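Local coordinates for protein multicopper oxidase (Aquifex aeolicus, PDB 6TTD) that probably couples oxidation of metal ions and, in this laboratory-evolved laccase-like variant, of organic substrates to the reduction of dioxygen at its copper centres, at residues Q61-T66 with E86-Y91; K208-S213 with T230-L235; D314-Y319 with F366-D371. All coordinates share one frame; numbering follows the deposited sequence.

Interaction 1. Residues Q61-T66 with E86-Y91; sequences QRVSIT and EIDNEY
The beta hairpin of strands 63-72 and 80-87, part of the N-terminal cupredoxin domain of this multicopper oxidase, comes to its open end where T66 pairs with E86. The two residues form an antiparallel hydrogen-bonded pair: T66 N gives a nearly straight bond to E86 O at 3.0 Å, and E86 N returns one to T66 O at 2.8 Å. Their side chains lie on one face of the sheet, where the extended E86 chain forms a salt bridge with K68.

Past this pair the strands part, a good example of how water can carry on a ladder that the backbones have left. At what would be the next hydrogen-bonded pair, S64 with D88, a water accepts from D88 N and donates to S64 O (2.7 Å), filling the place a direct bond would take. The chain has begun to leave the strand there, because I87-E90 is a type I' turn, with D88 and N89 at its corners, that reverses it into strand 90-91.

The other face is apolar. I65 and I87 lie side by side and point the same way, with I65 CG2 3.6 Å from I87 CG1. For I87, chi1 of -46° turns CG1 anti to the carbonyl carbon and leaves CG2 anti to the backbone N, which sends that methyl to V63 CG1 at 3.7 Å, the two side chains crossing at about a right angle. F57 lies against V63, I65 and I87, while V63 and I65 also bond through their backbones to strand 102-110.

E86 O serves several partners. Besides T66 N it receives a CA-H contact from I65 and a bond from a second water, which also holds T66 OG1 at 2.6 Å.

Interaction 2. Residues K208-S213 with T230-L235; sequences KTFDSS and TILVNL
K208 lies across L232 at about a right angle, using its hydrocarbon chain rather than its charge. CG and CD both come within 3.8 Å of L232 CD1, and one carbon further on CE meets L235 CD2 at 3.8 Å, the chain crossing that leucine obliquely. The lysine stays extended until the last torsion, where chi4 of -67° bends it and NZ is bound by Y171 O. This illustrates how a buried lysine can pack as an aliphatic rod while its nitrogen is satisfied at the far end; an alanine here would probably leave L232 CD1 and L235 CD2 without this cover and Y171 O without its ammonium donor.

F210 comes toward L232 from the opposite direction and presents its ring edge, CZ standing 4.0 Å from the same CD1 methyl. That methyl thus touches both lysine carbons and the aromatic rim. T230 meets the ring obliquely, CG2 to CE2, and a water in the ring plane, off its edge, joins F210 N (2.9 Å) to T230 OG1.

The backbones hold these groups in place through one antiparallel hydrogen-bonded pair: K208 N reaches T230 O at 2.8 Å, and T230 N approaches K208 O almost in line with its C=O bond, though the N-H itself is bent (141°).

Strand 230-233 is here joined to the end of strand 200-208. M82 of strand 80-87 touches K208 and L235, T80 of that strand touches F210, and I231 packs on F361 and V363 of strand 361-370.

Interaction 3. Residues D314-Y319 with F366-D371; sequences DVIKLY and FRVTKD
I316 and V368 meet through torsions that send a methyl from each to the same place: CG1 of I316 stands anti to its carbonyl carbon (chi1 -68°), chi2 is turned to an unstaggered 141°, and CD1 then lies 3.6 Å from V368 CG2, the branch anti to the valine's carbonyl carbon. F366 CG, anti to the carbonyl carbon (chi1 -61°), carries the ring beside L318, where CE2 meets L318 CB at 4.1 Å.

The framework beneath is a short antiparallel ladder. I316 and F366 form a hydrogen-bonded pair, I316 N to F366 O and F366 N to I316 O both at 2.7 Å, each donor in the carbonyl plane. V368 N adds a nearly linear bond to D314 O at 3.0 Å. Between these bonds V315 and R367 make a non-hydrogen-bonded pair, and V315 CA also comes to 3.3 Å from F366 O, of the neighbouring residue, in a CA-H...O contact. The ladder shows how a beta pair sorts its residues: I316 and F366 turn to a buried face, V315 and R367 to the other, where R367 makes a cation-pi contact with Y240 and a salt bridge with E365.

The two strands belong to the middle cupredoxin domain, each with a further strand beside it. Strand 261-267 flanks strand 315-321, with L265 against I316, L318 and F366; strand 239-244 runs parallel to strand 361-370, placing V243 against F366 and V368.

How the interactions relate
From the N terminus the three contacts follow in series, none enclosing or crossing another. Interaction 1 closes a hairpin of the first cupredoxin domain. Interaction 2 then brings together the ends of a 16-residue excursion without regular structure in the second domain. Interaction 3 spans 46 residues, among them the unmodelled, methionine-rich 327-352, and brings strand 361-370 back beside strand 315-321 in the same domain. Although none touches another directly, strands connect them: strand 80-87, whose end takes part in interaction 1, also touches interaction 2, linking the first two domains, while strand 361-370 lies against interaction 2 before it reaches interaction 3.

Interaction 1. Residues Q61-T66 with E86-Y91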
loop_
_atom_site.group_PDB
_atom_site.type_symbol
_atom_site.label_atom_id
_atom_site.label_comp_id
_atom_site.label_asym_id
_atom_site.label_seq_id
_atom_site.Cartn_x
_atom_site.Cartn_y
_atom_site.Cartn_z
ATOM N N GLN A 61 6.244 -10.628 -22.268
ATOM C CA GLN A 61 6.223 -12.076 -22.117
ATOM C C GLN A 61 5.582 -12.443 -20.787
ATOM O O GLN A 61 5.740 -11.744 -19.774
ATOM C CB GLN A 61 7.596 -12.710 -22.232
ATOM C CG GLN A 61 8.144 -12.677 -23.607
ATOM C CD GLN A 61 9.614 -12.986 -23.575
ATOM O OE1 GLN A 61 10.449 -12.109 -23.837
ATOM N NE2 GLN A 61 9.956 -14.244 -23.255
ATOM N N ARG A 62 4.813 -13.514 -20.813
ATOM C CA ARG A 62 3.956 -13.834 -19.681
ATOM C C ARG A 62 4.799 -14.418 -18.559
ATOM O O ARG A 62 5.504 -15.415 -18.758
ATOM C CB ARG A 62 2.842 -14.796 -20.087
ATOM C CG ARG A 62 1.740 -14.827 -19.057
ATOM C CD ARG A 62 0.488 -15.400 -19.639
ATOM N NE ARG A 62 -0.090 -14.459 -20.593
ATOM C CZ ARG A 62 -1.003 -13.548 -20.277
ATOM N NH1 ARG A 62 -1.449 -13.473 -19.036
ATOM N NH2 ARG A 62 -1.477 -12.718 -21.204
ATOM N N VAL A 63 4.717 -13.780 -17.392
ATOM C CA VAL A 63 5.430 -14.167 -16.183
ATOM C C VAL A 63 4.482 -14.937 -15.262
ATOM O O VAL A 63 3.361 -14.483 -14.997
ATOM C CB VAL A 63 5.972 -12.921 -15.479
ATOM C CG1 VAL A 63 6.719 -13.355 -14.219
ATOM C CG2 VAL A 63 6.893 -12.188 -16.438
ATOM N N SER A 64 4.936 -16.069 -14.724
ATOM C CA SER A 64 4.117 -16.850 -13.777
ATOM C C SER A 64 4.377 -16.425 -12.347
ATOM O O SER A 64 5.536 -16.296 -11.940
ATOM C CB SER A 64 4.390 -18.351 -13.898
ATOM O OG SER A 64 3.611 -18.794 -14.990
ATOM N N ILE A 65 3.309 -16.185 -11.600
ATOM C CA ILE A 65 3.414 -15.852 -10.197
ATOM C C ILE A 65 2.656 -16.927 -9.427
ATOM O O ILE A 65 1.450 -17.104 -9.634
ATOM C CB ILE A 65 2.865 -14.448 -9.912
ATOM C CG1 ILE A 65 3.528 -13.385 -10.797
ATOM C CG2 ILE A 65 3.002 -14.088 -8.404
ATOM C CD1 ILE A 65 2.802 -12.001 -10.619
ATOM N N THR A 66 3.354 -17.673 -8.574
ATOM C CA THR A 66 2.728 -18.791 -7.877
ATOM C C THR A 66 2.543 -18.459 -6.402
ATOM O O THR A 66 3.493 -18.073 -5.742
ATOM C CB THR A 66 3.580 -20.040 -8.026
ATOM O OG1 THR A 66 3.732 -20.323 -9.415
ATOM C CG2 THR A 66 2.914 -21.254 -7.343
ATOM N N GLU A 86 5.925 -16.790 -5.464
ATOM C CA GLU A 86 7.160 -17.143 -6.137
ATOM C C GLU A 86 7.120 -16.618 -7.569
ATOM O O GLU A 86 6.213 -16.967 -8.331
ATOM C CB GLU A 86 7.398 -18.649 -6.159
ATOM C CG GLU A 86 8.562 -18.854 -7.097
ATOM C CD GLU A 86 9.128 -20.189 -7.043
ATOM O OE1 GLU A 86 8.443 -21.066 -6.467
ATOM O OE2 GLU A 86 10.279 -20.347 -7.555
ATOM N N ILE A 87 8.113 -15.793 -7.913
ATOM C CA ILE A 87 8.307 -15.205 -9.235
ATOM C C ILE A 87 9.779 -15.355 -9.575
ATOM O O ILE A 87 10.636 -15.019 -8.745
ATOM C CB ILE A 87 7.917 -13.707 -9.274
ATOM C CG1 ILE A 87 6.584 -13.441 -8.583
ATOM C CG2 ILE A 87 7.998 -13.159 -10.721
ATOM C CD1 ILE A 87 6.206 -11.942 -8.557
ATOM N N ASP A 88 10.080 -15.905 -10.757
ATOM C CA ASP A 88 11.468 -15.897 -11.250
ATOM C C ASP A 88 12.432 -16.434 -10.186
ATOM O O ASP A 88 13.476 -15.836 -9.938
ATOM C CB ASP A 88 11.943 -14.473 -11.662
ATOM C CG ASP A 88 11.253 -13.876 -12.949
ATOM O OD1 ASP A 88 10.816 -14.616 -13.860
ATOM O OD2 ASP A 88 11.173 -12.608 -13.045
ATOM N N ASN A 89 12.062 -17.506 -9.465
ATOM C CA ASN A 89 12.963 -18.046 -8.428
ATOM C C ASN A 89 13.236 -17.122 -7.264
ATOM O O ASN A 89 14.317 -17.211 -6.689
ATOM C CB ASN A 89 14.324 -18.406 -9.002
ATOM C CG ASN A 89 14.335 -19.728 -9.553
ATOM O OD1 ASN A 89 14.044 -20.698 -8.832
ATOM N ND2 ASN A 89 14.576 -19.824 -10.861
ATOM N N GLU A 90 12.293 -16.246 -6.908
ATOM C CA GLU A 90 12.383 -15.394 -5.737
ATOM C C GLU A 90 11.052 -15.473 -5.013
ATOM O O GLU A 90 10.025 -15.662 -5.662
ATOM C CB GLU A 90 12.584 -13.912 -6.115
ATOM C CG GLU A 90 13.886 -13.482 -6.808
ATOM C CD GLU A 90 15.064 -13.397 -5.871
ATOM O OE1 GLU A 90 14.897 -13.468 -4.627
ATOM O OE2 GLU A 90 16.175 -13.259 -6.401
ATOM N N TYR A 91 11.044 -15.223 -3.693
ATOM C CA TYR A 91 9.800 -15.151 -2.923
ATOM C C TYR A 91 9.487 -13.699 -2.635
ATOM O O TYR A 91 10.357 -12.980 -2.116
ATOM C CB TYR A 91 9.872 -15.874 -1.580
ATOM C CG TYR A 91 9.923 -17.359 -1.665
ATOM C CD1 TYR A 91 9.598 -18.031 -2.845
ATOM C CD2 TYR A 91 10.324 -18.104 -0.574
ATOM C CE1 TYR A 91 9.637 -19.398 -2.919
ATOM C CE2 TYR A 91 10.366 -19.486 -0.623
ATOM C CZ TYR A 91 10.037 -20.127 -1.792
ATOM O OH TYR A 91 10.080 -21.497 -1.830
HETATM O O HOH W 1 8.127 -16.889 -12.451
HETATM O O HOH W 2 5.847 -19.045 -10.341
#

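Interaction 2. Residues K208-S213 with T230-L235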
loop_
_atom_site.group_PDB
_atom_site.type_symbol
_atom_site.label_atom_id
_atom_site.label_comp_id
_atom_site.label_asym_id
_atom_site.label_seq_id
_atom_site.Cartn_x
_atom_site.Cartn_y
_atom_site.Cartn_z
ATOM N N LYS A 208 2.897 -8.711 13.320
ATOM C CA LYS A 208 2.439 -10.103 13.382
ATOM C C LYS A 208 2.599 -10.585 14.814
ATOM O O LYS A 208 3.253 -9.928 15.643
ATOM C CB LYS A 208 3.219 -11.039 12.433
ATOM C CG LYS A 208 3.179 -10.586 11.001
ATOM C CD LYS A 208 3.670 -11.696 9.988
ATOM C CE LYS A 208 3.829 -11.142 8.520
ATOM N NZ LYS A 208 2.505 -10.745 7.853
ATOM N N THR A 209 1.972 -11.729 15.116
ATOM C CA THR A 209 2.052 -12.373 16.415
ATOM C C THR A 209 2.470 -13.820 16.186
ATOM O O THR A 209 1.951 -14.484 15.285
ATOM C CB THR A 209 0.692 -12.276 17.144
ATOM O OG1 THR A 209 0.354 -10.905 17.334
ATOM C CG2 THR A 209 0.695 -12.986 18.496
ATOM N N PHE A 210 3.456 -14.284 16.936
ATOM C CA PHE A 210 4.015 -15.618 16.767
ATOM C C PHE A 210 3.762 -16.415 18.026
ATOM O O PHE A 210 3.850 -15.869 19.112
ATOM C CB PHE A 210 5.504 -15.562 16.558
ATOM C CG PHE A 210 5.902 -14.810 15.348
ATOM C CD1 PHE A 210 6.193 -15.479 14.182
ATOM C CD2 PHE A 210 5.938 -13.441 15.362
ATOM C CE1 PHE A 210 6.549 -14.813 13.073
ATOM C CE2 PHE A 210 6.315 -12.755 14.230
ATOM C CZ PHE A 210 6.594 -13.444 13.083
ATOM N N ASP A 211 3.479 -17.689 17.932
ATOM C CA ASP A 211 3.514 -18.372 19.211
ATOM C C ASP A 211 4.936 -18.873 19.490
ATOM O O ASP A 211 5.913 -18.472 18.838
ATOM C CB ASP A 211 2.438 -19.435 19.290
ATOM C CG ASP A 211 2.667 -20.501 18.367
ATOM O OD1 ASP A 211 3.846 -20.850 18.104
ATOM O OD2 ASP A 211 1.638 -20.992 17.880
ATOM N N SER A 212 5.043 -19.739 20.501
ATOM C CA SER A 212 6.321 -20.248 20.996
ATOM C C SER A 212 7.105 -20.961 19.937
ATOM O O SER A 212 8.322 -20.777 19.829
ATOM C CB SER A 212 6.071 -21.287 22.083
ATOM O OG SER A 212 6.204 -20.641 23.289
ATOM N N SER A 213 6.429 -21.782 19.151
ATOM C CA SER A 213 7.077 -22.582 18.136
ATOM C C SER A 213 7.468 -21.795 16.902
ATOM O O SER A 213 8.058 -22.394 15.999
ATOM C CB SER A 213 6.138 -23.663 17.666
ATOM O OG SER A 213 5.055 -23.039 16.982
ATOM N N THR A 230 4.372 -8.011 17.314
ATOM C CA THR A 230 5.742 -7.978 16.815
ATOM C C THR A 230 5.828 -7.184 15.522
ATOM O O THR A 230 5.115 -7.488 14.549
ATOM C CB THR A 230 6.224 -9.419 16.574
ATOM O OG1 THR A 230 6.132 -10.129 17.811
ATOM C CG2 THR A 230 7.658 -9.490 16.062
ATOM N N ILE A 231 6.698 -6.182 15.505
ATOM C CA ILE A 231 6.897 -5.329 14.332
ATOM C C ILE A 231 8.008 -5.928 13.480
ATOM O O ILE A 231 9.094 -6.243 13.993
ATOM C CB ILE A 231 7.249 -3.882 14.715
ATOM C CG1 ILE A 231 6.291 -3.357 15.795
ATOM C CG2 ILE A 231 7.085 -2.998 13.479
ATOM C CD1 ILE A 231 4.803 -3.335 15.345
ATOM N N LEU A 232 7.731 -6.097 12.189
ATOM C CA LEU A 232 8.674 -6.605 11.207
ATOM C C LEU A 232 8.878 -5.550 10.125
ATOM O O LEU A 232 7.950 -4.833 9.742
ATOM C CB LEU A 232 8.128 -7.911 10.534
ATOM C CG LEU A 232 7.580 -8.920 11.572
ATOM C CD1 LEU A 232 6.937 -10.069 10.946
ATOM C CD2 LEU A 232 8.757 -9.389 12.341
ATOM N N VAL A 233 10.081 -5.475 9.590
ATOM C CA VAL A 233 10.329 -4.712 8.377
ATOM C C VAL A 233 10.941 -5.718 7.409
ATOM O O VAL A 233 11.916 -6.411 7.756
ATOM C CB VAL A 233 11.248 -3.497 8.580
ATOM C CG1 VAL A 233 11.426 -2.684 7.256
ATOM C CG2 VAL A 233 10.739 -2.631 9.706
ATOM N N ASN A 234 10.309 -5.873 6.259
ATOM C CA ASN A 234 10.737 -6.875 5.298
ATOM C C ASN A 234 10.879 -8.244 5.957
ATOM O O ASN A 234 11.852 -8.957 5.707
ATOM C CB ASN A 234 12.063 -6.462 4.611
ATOM C CG ASN A 234 11.962 -5.069 3.930
ATOM O OD1 ASN A 234 10.848 -4.603 3.598
ATOM N ND2 ASN A 234 13.107 -4.462 3.649
ATOM N N LEU A 235 9.894 -8.605 6.787
ATOM C CA LEU A 235 9.844 -9.879 7.492
ATOM C C LEU A 235 11.054 -10.067 8.416
ATOM O O LEU A 235 11.448 -11.209 8.715
ATOM C CB LEU A 235 9.736 -11.049 6.516
ATOM C CG LEU A 235 8.370 -11.580 6.145
ATOM C CD1 LEU A 235 8.531 -12.987 5.624
ATOM C CD2 LEU A 235 7.416 -11.623 7.309
HETATM O O HOH W 3 4.787 -12.483 18.825
#

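Interaction 3. Residues D314-Y319 with F366-D371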
loop_
_atom_site.group_PDB
_atom_site.type_symbol
_atom_site.label_atom_id
_atom_site.label_comp_id
_atom_site.label_asym_id
_atom_site.label_seq_id
_atom_site.Cartn_x
_atom_site.Cartn_y
_atom_site.Cartn_z
ATOM N N ASP A 314 26.238 7.414 15.321
ATOM C CA ASP A 314 24.859 7.591 15.774
ATOM C C ASP A 314 24.001 6.355 15.446
ATOM O O ASP A 314 24.167 5.694 14.415
ATOM C CB ASP A 314 24.203 8.793 15.102
ATOM C CG ASP A 314 24.680 10.097 15.677
ATOM O OD1 ASP A 314 25.446 10.039 16.649
ATOM O OD2 ASP A 314 24.321 11.167 15.128
ATOM N N VAL A 315 23.053 6.074 16.337
ATOM C CA VAL A 315 21.960 5.142 16.122
ATOM C C VAL A 315 20.700 5.966 15.982
ATOM O O VAL A 315 20.369 6.769 16.869
ATOM C CB VAL A 315 21.837 4.159 17.288
ATOM C CG1 VAL A 315 20.663 3.189 17.035
ATOM C CG2 VAL A 315 23.193 3.432 17.439
ATOM N N ILE A 316 20.042 5.846 14.843
ATOM C CA ILE A 316 18.851 6.638 14.562
ATOM C C ILE A 316 17.680 5.679 14.591
ATOM O O ILE A 316 17.705 4.665 13.884
ATOM C CB ILE A 316 18.964 7.364 13.212
ATOM C CG1 ILE A 316 20.036 8.437 13.311
ATOM C CG2 ILE A 316 17.678 8.057 12.865
ATOM C CD1 ILE A 316 20.791 8.490 12.110
ATOM N N LYS A 317 16.671 5.974 15.424
ATOM C CA LYS A 317 15.522 5.092 15.560
ATOM C C LYS A 317 14.426 5.511 14.587
ATOM O O LYS A 317 14.031 6.690 14.536
ATOM C CB LYS A 317 14.933 5.095 16.978
ATOM C CG LYS A 317 15.851 4.697 18.108
ATOM C CD LYS A 317 15.001 4.739 19.372
ATOM C CE LYS A 317 15.821 4.485 20.620
ATOM N NZ LYS A 317 16.799 3.403 20.275
ATOM N N LEU A 318 13.971 4.567 13.773
ATOM C CA LEU A 318 12.676 4.729 13.119
ATOM C C LEU A 318 11.626 4.386 14.165
ATOM O O LEU A 318 11.498 3.224 14.568
ATOM C CB LEU A 318 12.569 3.834 11.897
ATOM C CG LEU A 318 11.215 4.019 11.228
ATOM C CD1 LEU A 318 11.118 5.428 10.599
ATOM C CD2 LEU A 318 11.140 2.948 10.144
ATOM N N TYR A 319 10.917 5.382 14.657
ATOM C CA TYR A 319 10.148 5.208 15.877
ATOM C C TYR A 319 8.676 5.461 15.587
ATOM O O TYR A 319 8.346 6.392 14.844
ATOM C CB TYR A 319 10.652 6.178 16.955
ATOM C CG TYR A 319 10.127 5.887 18.325
ATOM C CD1 TYR A 319 10.676 4.864 19.103
ATOM C CD2 TYR A 319 9.096 6.658 18.869
ATOM C CE1 TYR A 319 10.192 4.598 20.395
ATOM C CE2 TYR A 319 8.602 6.402 20.148
ATOM C CZ TYR A 319 9.150 5.376 20.896
ATOM O OH TYR A 319 8.637 5.135 22.143
ATOM N N PHE A 366 18.790 2.707 12.363
ATOM C CA PHE A 366 19.844 2.927 11.386
ATOM C C PHE A 366 21.114 3.212 12.168
ATOM O O PHE A 366 21.107 3.988 13.133
ATOM C CB PHE A 366 19.496 4.073 10.444
ATOM C CG PHE A 366 18.244 3.824 9.655
ATOM C CD1 PHE A 366 18.265 3.008 8.520
ATOM C CD2 PHE A 366 17.027 4.342 10.089
ATOM C CE1 PHE A 366 17.080 2.765 7.795
ATOM C CE2 PHE A 366 15.813 4.098 9.384
ATOM C CZ PHE A 366 15.844 3.314 8.241
ATOM N N ARG A 367 22.170 2.536 11.787
ATOM C CA ARG A 367 23.471 2.722 12.387
ATOM C C ARG A 367 24.397 3.410 11.375
ATOM O O ARG A 367 24.732 2.833 10.319
ATOM C CB ARG A 367 24.015 1.369 12.836
ATOM C CG ARG A 367 23.125 0.644 13.901
ATOM C CD ARG A 367 23.659 -0.779 14.120
ATOM N NE ARG A 367 22.858 -1.525 15.078
ATOM C CZ ARG A 367 23.138 -2.764 15.462
ATOM N NH1 ARG A 367 24.193 -3.402 14.959
ATOM N NH2 ARG A 367 22.374 -3.361 16.358
ATOM N N VAL A 368 24.863 4.608 11.741
ATOM C CA VAL A 368 25.729 5.432 10.888
ATOM C C VAL A 368 27.174 4.969 11.080
ATOM O O VAL A 368 27.820 5.259 12.088
ATOM C CB VAL A 368 25.558 6.920 11.183
ATOM C CG1 VAL A 368 26.365 7.748 10.202
ATOM C CG2 VAL A 368 24.050 7.317 11.113
ATOM N N THR A 369 27.689 4.221 10.132
ATOM C CA THR A 369 28.950 3.560 10.413
ATOM C C THR A 369 30.157 4.301 9.857
ATOM O O THR A 369 31.276 4.122 10.365
ATOM C CB THR A 369 28.922 2.132 9.824
ATOM O OG1 THR A 369 28.804 2.216 8.399
ATOM C CG2 THR A 369 27.785 1.315 10.385
ATOM N N LYS A 370 29.942 5.185 8.897
ATOM C CA LYS A 370 30.999 5.560 7.981
ATOM C C LYS A 370 30.581 6.836 7.293
ATOM O O LYS A 370 29.390 7.071 7.076
ATOM C CB LYS A 370 31.217 4.429 6.966
ATOM C CG LYS A 370 32.360 4.574 6.088
ATOM C CD LYS A 370 32.715 3.248 5.467
ATOM C CE LYS A 370 31.682 2.737 4.523
ATOM N NZ LYS A 370 32.424 1.897 3.533
ATOM N N ASP A 371 31.575 7.639 6.938
ATOM C CA ASP A 371 31.452 8.811 6.101
ATOM C C ASP A 371 31.378 8.406 4.630
ATOM O O ASP A 371 31.654 7.266 4.252
ATOM C CB ASP A 371 32.656 9.706 6.332
ATOM C CG ASP A 371 32.294 11.009 6.920
ATOM O OD1 ASP A 371 31.149 11.456 6.681
ATOM O OD2 ASP A 371 33.153 11.570 7.637
#